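Local coordinates for protein alpha-galactosidase (PDB 3MI6) that probably hydrolyses terminal, non-reducing alpha-D-galactose residues of alpha-D-galactosides, as a glycoside hydrolase of family 36, at residues D[66-70]-D[71-75]; D[353-356]-D[357-361]; D[548-552]-D[553-557]. All coordinates share one frame; numbering follows the deposited sequence.

Contact 1 (D[66-70]-D[71-75]); sequences PNFQP and ATIKA
Ile-73 folds back over Gln-69 and Pro-70 and ends on the ring of Phe-68. The motif is a pair of overlapping type I beta turns, 69-72 and 70-73, in the long loop between strands 31-36 and 90-93 of the N-terminal region. Two successive i to i+3 backbone bonds make it. Thr-72 N gives its hydrogen to Gln-69 O at 3.0 Å, with 152° at the hydrogen. Ile-73 N reaches Pro-70 O at 3.3 Å, a weak bond. Pro-70 and Ala-71 are thus the two central residues of the first turn, and Pro-70 supplies the acceptor of the second.

The side chain of Ile-73 does most of the packing. Its CG1 lies 3.3 Å from Gln-69 O. CG1 stands beside the backbone N (chi1 -69°), and the chain then runs on extended, which carries CD1 to Phe-68. There CD1 sits over one face of the ring, 3.6 Å from its centroid and 14° off the normal, in a CH-pi contact. The two side chains cross at about a right angle. With an alanine here instead of Phe-68, CD1 of Ile-73 is likely to lose the ring face it rests on, leaving a gap beside the turn.

Arg-86 hydrogen-bonds Ile-73 O and, weakly, Pro-70 O. Thr-72 OG1 bonds to Tyr-679 OH of the second subunit, which places the turn at a subunit contact. The same OG1 donates to a water at 2.6 Å, and that water donates to Asn-67 O at 3.2 Å.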
loop_
_atom_site.group_PDB
_atom_site.type_symbol
_atom_site.label_atom_id
_atom_site.label_comp_id
_atom_site.label_asym_id
_atom_site.label_seq_id
_atom_site.Cartn_x
_atom_site.Cartn_y
_atom_site.Cartn_z
ATOM N N PRO D 66 8.812 -12.925 40.782
ATOM C CA PRO D 66 8.337 -13.653 39.600
ATOM C C PRO D 66 8.162 -12.699 38.424
ATOM O O PRO D 66 8.356 -13.082 37.274
ATOM C CB PRO D 66 6.969 -14.203 40.040
ATOM C CG PRO D 66 7.003 -14.193 41.530
ATOM C CD PRO D 66 7.850 -13.001 41.896
ATOM N N ASN D 67 7.823 -11.454 38.729
ATOM C CA ASN D 67 7.457 -10.496 37.704
ATOM C C ASN D 67 8.645 -9.727 37.138
ATOM O O ASN D 67 8.493 -8.948 36.196
ATOM C CB ASN D 67 6.386 -9.529 38.234
ATOM C CG ASN D 67 5.168 -10.250 38.836
ATOM O OD1 ASN D 67 4.368 -9.635 39.543
ATOM N ND2 ASN D 67 5.029 -11.545 38.560
ATOM N N PHE D 68 9.826 -9.924 37.711
ATOM C CA PHE D 68 11.033 -9.393 37.092
ATOM C C PHE D 68 11.456 -10.374 36.008
ATOM O O PHE D 68 11.961 -11.450 36.305
ATOM C CB PHE D 68 12.150 -9.196 38.117
ATOM C CG PHE D 68 13.259 -8.289 37.647
ATOM C CD1 PHE D 68 14.257 -8.765 36.819
ATOM C CD2 PHE D 68 13.308 -6.962 38.048
ATOM C CE1 PHE D 68 15.286 -7.932 36.392
ATOM C CE2 PHE D 68 14.328 -6.121 37.624
ATOM C CZ PHE D 68 15.318 -6.604 36.796
ATOM N N GLN D 69 11.207 -10.009 34.753
ATOM C CA GLN D 69 11.474 -10.882 33.612
ATOM C C GLN D 69 12.198 -10.106 32.525
ATOM O O GLN D 69 11.620 -9.199 31.923
ATOM C CB GLN D 69 10.171 -11.470 33.062
ATOM C CG GLN D 69 9.481 -12.415 34.032
ATOM C CD GLN D 69 8.136 -12.926 33.533
ATOM O OE1 GLN D 69 7.960 -14.127 33.296
ATOM N NE2 GLN D 69 7.180 -12.019 33.386
ATOM N N PRO D 70 13.473 -10.457 32.274
ATOM C CA PRO D 70 14.321 -9.758 31.296
ATOM C C PRO D 70 13.723 -9.701 29.878
ATOM O O PRO D 70 14.077 -8.783 29.130
ATOM C CB PRO D 70 15.614 -10.579 31.302
ATOM C CG PRO D 70 15.632 -11.238 32.650
ATOM C CD PRO D 70 14.199 -11.541 32.964
ATOM N N ALA D 71 12.848 -10.650 29.525
ATOM C CA ALA D 71 12.160 -10.671 28.220
ATOM C C ALA D 71 11.202 -9.493 27.991
ATOM O O ALA D 71 10.957 -9.097 26.850
ATOM C CB ALA D 71 11.414 -11.997 28.023
ATOM N N THR D 72 10.655 -8.950 29.075
ATOM C CA THR D 72 9.764 -7.803 28.980
ATOM C C THR D 72 10.399 -6.520 29.524
ATOM O O THR D 72 9.695 -5.535 29.762
ATOM C CB THR D 72 8.448 -8.035 29.741
ATOM O OG1 THR D 72 8.695 -7.933 31.147
ATOM C CG2 THR D 72 7.847 -9.400 29.416
ATOM N N ILE D 73 11.716 -6.525 29.720
ATOM C CA ILE D 73 12.411 -5.351 30.235
ATOM C C ILE D 73 13.337 -4.693 29.219
ATOM O O ILE D 73 14.299 -5.304 28.770
ATOM C CB ILE D 73 13.252 -5.685 31.484
ATOM C CG1 ILE D 73 12.355 -6.026 32.680
ATOM C CG2 ILE D 73 14.166 -4.520 31.826
ATOM C CD1 ILE D 73 13.132 -6.320 33.946
ATOM N N LYS D 74 13.047 -3.445 28.870
ATOM C CA LYS D 74 13.932 -2.664 28.021
ATOM C C LYS D 74 15.322 -2.470 28.644
ATOM O O LYS D 74 15.467 -1.952 29.746
ATOM C CB LYS D 74 13.326 -1.302 27.733
ATOM C CG LYS D 74 12.179 -1.300 26.749
ATOM C CD LYS D 74 11.310 -0.081 27.007
ATOM C CE LYS D 74 10.639 -0.261 28.349
ATOM N NZ LYS D 74 10.031 0.974 28.846
ATOM N N ALA D 75 16.354 -2.875 27.918
ATOM C CA ALA D 75 17.700 -2.817 28.448
ATOM C C ALA D 75 18.530 -1.771 27.752
ATOM O O ALA D 75 18.192 -1.294 26.666
ATOM C CB ALA D 75 18.363 -4.151 28.316
HETATM O O HOH W 1 7.838 -9.429 33.146
#

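Contact 2 (D[353-356]-D[357-361]); sequences VNQA and KRLGI
Arg-358 lies back along the helix over Asn-354 and Gln-355, one turn earlier in helix 346-358. Its CB is 3.7 Å from Gln-355 O and also near NE2 of that residue. CG stands beside the backbone N (chi1 -65°), which turns the chain back along the helix and sets CG 3.7 Å from Asn-354 O. CD and NE pass the same oxygen. At the tip, Asn-354 O lies over one face of the guanidinium, toward its rim. NH2 meets Asn-354 CB at 3.8 Å, and NH1 lies 4.0 Å from Gln-355 NE2. The amide and guanidinium planes are 69° apart.

The helix ends in a Schellman motif. Its two bonds are Ile-361 N to Ala-356 O at 3.2 Å and Gly-360 N to Lys-357 O at 2.9 Å. Leu-359 N also reaches Ala-356 O, at 3.1 Å, from the opposite face of its plane. Gly-360 has positive phi (96°), where a CB would press on the preceding carbonyl O. Ala-356 and Ile-361, either side of the turn in sequence, both pack on Ile-334 of barrel strand 333-335, while Leu-359 packs on helix 613-628. Lys-357 NZ bonds to Gln-405 O.

The positive guanidinium lies near carbonyls of the helix's C-terminal end, so the helix dipole is likely to favour its charge.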
loop_
_atom_site.group_PDB
_atom_site.type_symbol
_atom_site.label_atom_id
_atom_site.label_comp_id
_atom_site.label_asym_id
_atom_site.label_seq_id
_atom_site.Cartn_x
_atom_site.Cartn_y
_atom_site.Cartn_z
ATOM N N VAL D 353 46.827 21.850 -17.133
ATOM C CA VAL D 353 47.063 22.814 -16.067
ATOM C C VAL D 353 46.936 24.263 -16.550
ATOM O O VAL D 353 46.416 25.117 -15.832
ATOM C CB VAL D 353 48.442 22.579 -15.391
ATOM C CG1 VAL D 353 48.908 23.823 -14.661
ATOM C CG2 VAL D 353 48.374 21.399 -14.443
ATOM N N ASN D 354 47.400 24.527 -17.771
ATOM C CA ASN D 354 47.399 25.876 -18.337
ATOM C C ASN D 354 46.019 26.352 -18.735
ATOM O O ASN D 354 45.628 27.478 -18.423
ATOM C CB ASN D 354 48.332 25.957 -19.543
ATOM C CG ASN D 354 49.747 26.317 -19.157
ATOM O OD1 ASN D 354 50.699 25.977 -19.865
ATOM N ND2 ASN D 354 49.898 27.011 -18.029
ATOM N N GLN D 355 45.295 25.491 -19.441
ATOM C CA GLN D 355 43.904 25.755 -19.768
ATOM C C GLN D 355 43.080 25.866 -18.490
ATOM O O GLN D 355 42.226 26.744 -18.371
ATOM C CB GLN D 355 43.334 24.645 -20.653
ATOM C CG GLN D 355 41.848 24.796 -20.958
ATOM C CD GLN D 355 41.563 25.975 -21.867
ATOM O OE1 GLN D 355 41.384 25.813 -23.072
ATOM N NE2 GLN D 355 41.522 27.166 -21.295
ATOM N N ALA D 356 43.340 24.975 -17.537
ATOM C CA ALA D 356 42.589 24.957 -16.290
ATOM C C ALA D 356 42.596 26.327 -15.636
ATOM O O ALA D 356 41.564 26.810 -15.170
ATOM C CB ALA D 356 43.157 23.931 -15.356
ATOM N N LYS D 357 43.770 26.943 -15.615
ATOM C CA LYS D 357 43.978 28.246 -15.004
ATOM C C LYS D 357 43.133 29.344 -15.660
ATOM O O LYS D 357 42.508 30.144 -14.969
ATOM C CB LYS D 357 45.472 28.590 -15.051
ATOM C CG LYS D 357 45.828 30.065 -14.915
ATOM C CD LYS D 357 45.955 30.527 -13.469
ATOM C CE LYS D 357 46.730 31.855 -13.397
ATOM N NZ LYS D 357 46.687 32.497 -12.037
ATOM N N ARG D 358 43.110 29.378 -16.988
ATOM C CA ARG D 358 42.378 30.419 -17.706
ATOM C C ARG D 358 40.889 30.320 -17.430
ATOM O O ARG D 358 40.146 31.266 -17.667
ATOM C CB ARG D 358 42.641 30.354 -19.216
ATOM C CG ARG D 358 44.087 30.645 -19.607
ATOM C CD ARG D 358 44.358 30.342 -21.079
ATOM N NE ARG D 358 45.705 29.800 -21.274
ATOM C CZ ARG D 358 46.005 28.817 -22.124
ATOM N NH1 ARG D 358 45.045 28.264 -22.870
ATOM N NH2 ARG D 358 47.263 28.382 -22.228
ATOM N N LEU D 359 40.466 29.167 -16.921
ATOM C CA LEU D 359 39.067 28.912 -16.618
ATOM C C LEU D 359 38.720 29.312 -15.191
ATOM O O LEU D 359 37.542 29.383 -14.819
ATOM C CB LEU D 359 38.755 27.434 -16.818
ATOM C CG LEU D 359 38.592 27.012 -18.268
ATOM C CD1 LEU D 359 38.066 25.595 -18.332
ATOM C CD2 LEU D 359 37.637 27.978 -18.937
ATOM N N GLY D 360 39.758 29.550 -14.395
ATOM C CA GLY D 360 39.597 29.988 -13.023
ATOM C C GLY D 360 39.655 28.849 -12.030
ATOM O O GLY D 360 39.364 29.039 -10.846
ATOM N N ILE D 361 40.025 27.665 -12.509
ATOM C CA ILE D 361 40.142 26.492 -11.647
ATOM C C ILE D 361 41.291 26.684 -10.655
ATOM O O ILE D 361 42.268 27.360 -10.962
ATOM C CB ILE D 361 40.258 25.198 -12.486
ATOM C CG1 ILE D 361 38.907 24.914 -13.152
ATOM C CG2 ILE D 361 40.673 24.017 -11.631
ATOM C CD1 ILE D 361 38.924 23.767 -14.104
#

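Contact 3 (D[548-552]-D[553-557]); sequences SDDTD and AAERL
Backbone and capping bonds join Asp-552 to the first turn of helix 553-566. Asp-552 is the N-cap. Its CG is anti to the backbone N (chi1 176°), which brings OD2 over the turn to accept from Glu-555 N at 3.0 Å, on the anti side. Arg-556 N meets Asp-552 O at 2.9 Å. A water donates to Asp-552 OD1 and accepts from Ala-553 N at 3.0 Å.

Side-chain turns shape the approach. Ser-548 OG accepts from Asp-550 N, an ST turn, and is also hydrogen-bonded to Glu-203 OE1. Asp-550 OD1 accepts from Asp-552 N at 2.9 Å, an Asx turn. The loop follows barrel strand 544-546 of the TIM barrel and carries Asp-549, the predicted proton donor. Trp-200 NE1 and Trp-546 NE1 both bond to the Asp-549 carboxylate, and Trp-546 makes a cation-pi contact with Arg-556.

Charged groups crowd here. Asp-550 OD2 lies 4.2 Å from Glu-555 OE1, the two carboxylate planes 29° apart. Arg-586 forms salt bridges with both Asp-552 and Glu-555, which would offset the negative charge, and His-674 of the third subunit bonds Glu-555 OE2. Bends at chi2 and chi3 carry Arg-556 NH1 to Asp-550 O at 3.0 Å, a doubtful bond because that oxygen is crowded in the model.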
loop_
_atom_site.group_PDB
_atom_site.type_symbol
_atom_site.label_atom_id
_atom_site.label_comp_id
_atom_site.label_asym_id
_atom_site.label_seq_id
_atom_site.Cartn_x
_atom_site.Cartn_y
_atom_site.Cartn_z
ATOM N N SER D 548 30.856 9.048 -5.489
ATOM C CA SER D 548 30.659 7.894 -6.354
ATOM C C SER D 548 31.584 7.997 -7.555
ATOM O O SER D 548 31.880 9.091 -8.012
ATOM C CB SER D 548 29.203 7.829 -6.835
ATOM O OG SER D 548 28.980 6.673 -7.627
ATOM N N ASP D 549 32.036 6.858 -8.059
ATOM C CA ASP D 549 32.713 6.822 -9.342
ATOM C C ASP D 549 31.750 7.179 -10.457
ATOM O O ASP D 549 32.158 7.633 -11.529
ATOM C CB ASP D 549 33.306 5.450 -9.611
ATOM C CG ASP D 549 34.774 5.394 -9.298
ATOM O OD1 ASP D 549 35.375 6.484 -9.190
ATOM O OD2 ASP D 549 35.317 4.263 -9.154
ATOM N N ASP D 550 30.467 6.958 -10.209
ATOM C CA ASP D 550 29.449 7.379 -11.150
ATOM C C ASP D 550 29.348 8.904 -11.110
ATOM O O ASP D 550 28.907 9.472 -10.106
ATOM C CB ASP D 550 28.106 6.739 -10.805
ATOM C CG ASP D 550 27.063 6.969 -11.875
ATOM O OD1 ASP D 550 27.188 7.940 -12.657
ATOM O OD2 ASP D 550 26.110 6.169 -11.953
ATOM N N THR D 551 29.765 9.550 -12.203
ATOM C CA THR D 551 29.718 11.007 -12.333
ATOM C C THR D 551 28.690 11.465 -13.374
ATOM O O THR D 551 28.750 12.612 -13.856
ATOM C CB THR D 551 31.099 11.581 -12.732
ATOM O OG1 THR D 551 31.479 11.074 -14.019
ATOM C CG2 THR D 551 32.141 11.185 -11.724
ATOM N N ASP D 552 27.768 10.570 -13.743
ATOM C CA ASP D 552 26.621 10.977 -14.545
ATOM C C ASP D 552 25.667 11.887 -13.752
ATOM O O ASP D 552 25.373 11.610 -12.583
ATOM C CB ASP D 552 25.838 9.772 -15.040
ATOM C CG ASP D 552 24.574 10.185 -15.789
ATOM O OD1 ASP D 552 24.696 10.683 -16.924
ATOM O OD2 ASP D 552 23.463 10.041 -15.236
ATOM N N ALA D 553 25.167 12.947 -14.394
ATOM C CA ALA D 553 24.248 13.888 -13.738
ATOM C C ALA D 553 22.986 13.218 -13.163
ATOM O O ALA D 553 22.668 13.381 -11.983
ATOM C CB ALA D 553 23.867 15.020 -14.675
ATOM N N ALA D 554 22.280 12.463 -13.991
ATOM C CA ALA D 554 21.065 11.796 -13.550
ATOM C C ALA D 554 21.303 10.825 -12.398
ATOM O O ALA D 554 20.567 10.831 -11.433
ATOM C CB ALA D 554 20.408 11.078 -14.717
ATOM N N GLU D 555 22.328 9.988 -12.493
ATOM C CA GLU D 555 22.618 9.030 -11.436
ATOM C C GLU D 555 23.029 9.719 -10.129
ATOM O O GLU D 555 22.679 9.261 -9.033
ATOM C CB GLU D 555 23.722 8.071 -11.878
ATOM C CG GLU D 555 23.412 7.285 -13.134
ATOM C CD GLU D 555 22.223 6.338 -12.976
ATOM O OE1 GLU D 555 21.960 5.851 -11.850
ATOM O OE2 GLU D 555 21.560 6.063 -14.001
ATOM N N ARG D 556 23.796 10.802 -10.241
ATOM C CA ARG D 556 24.271 11.509 -9.060
ATOM C C ARG D 556 23.091 12.095 -8.271
ATOM O O ARG D 556 23.057 12.023 -7.044
ATOM C CB ARG D 556 25.293 12.595 -9.422
ATOM C CG ARG D 556 26.681 12.091 -9.752
ATOM C CD ARG D 556 27.349 11.372 -8.573
ATOM N NE ARG D 556 28.082 12.269 -7.687
ATOM C CZ ARG D 556 29.377 12.169 -7.412
ATOM N NH1 ARG D 556 30.106 11.214 -7.947
ATOM N NH2 ARG D 556 29.949 13.028 -6.595
ATOM N N LEU D 557 22.128 12.671 -8.971
ATOM C CA LEU D 557 20.905 13.094 -8.322
ATOM C C LEU D 557 20.494 12.055 -7.284
ATOM O O LEU D 557 20.367 12.362 -6.093
ATOM C CB LEU D 557 19.794 13.247 -9.354
ATOM C CG LEU D 557 19.269 14.631 -9.740
ATOM C CD1 LEU D 557 20.140 15.753 -9.181
ATOM C CD2 LEU D 557 19.108 14.728 -11.267
HETATM O O HOH W 2 25.935 12.781 -17.288
#

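In the fold
Contacts 2 and 3 both belong to the catalytic TIM barrel, with centres 24 Å apart and nearest atoms about 14 Å apart. Contact 3 holds the predicted proton donor, Asp-549. Its Thr-551 side chain is about 8 Å from that of Lys-477, a predicted substrate-binding residue. Contact 2 is away from the annotated sites, at the end of a barrel helix. Contact 1 is in the N-terminal region, with its centre 49 Å from that of contact 3 and 68 Å from that of contact 2. Trp-200, a predicted substrate-binding residue of that region, has its side chain about 6 Å from that of Ser-548, so the region reaches the predicted active site. Contacts 1 and 3 meet different neighbouring subunits; contact 2 meets none.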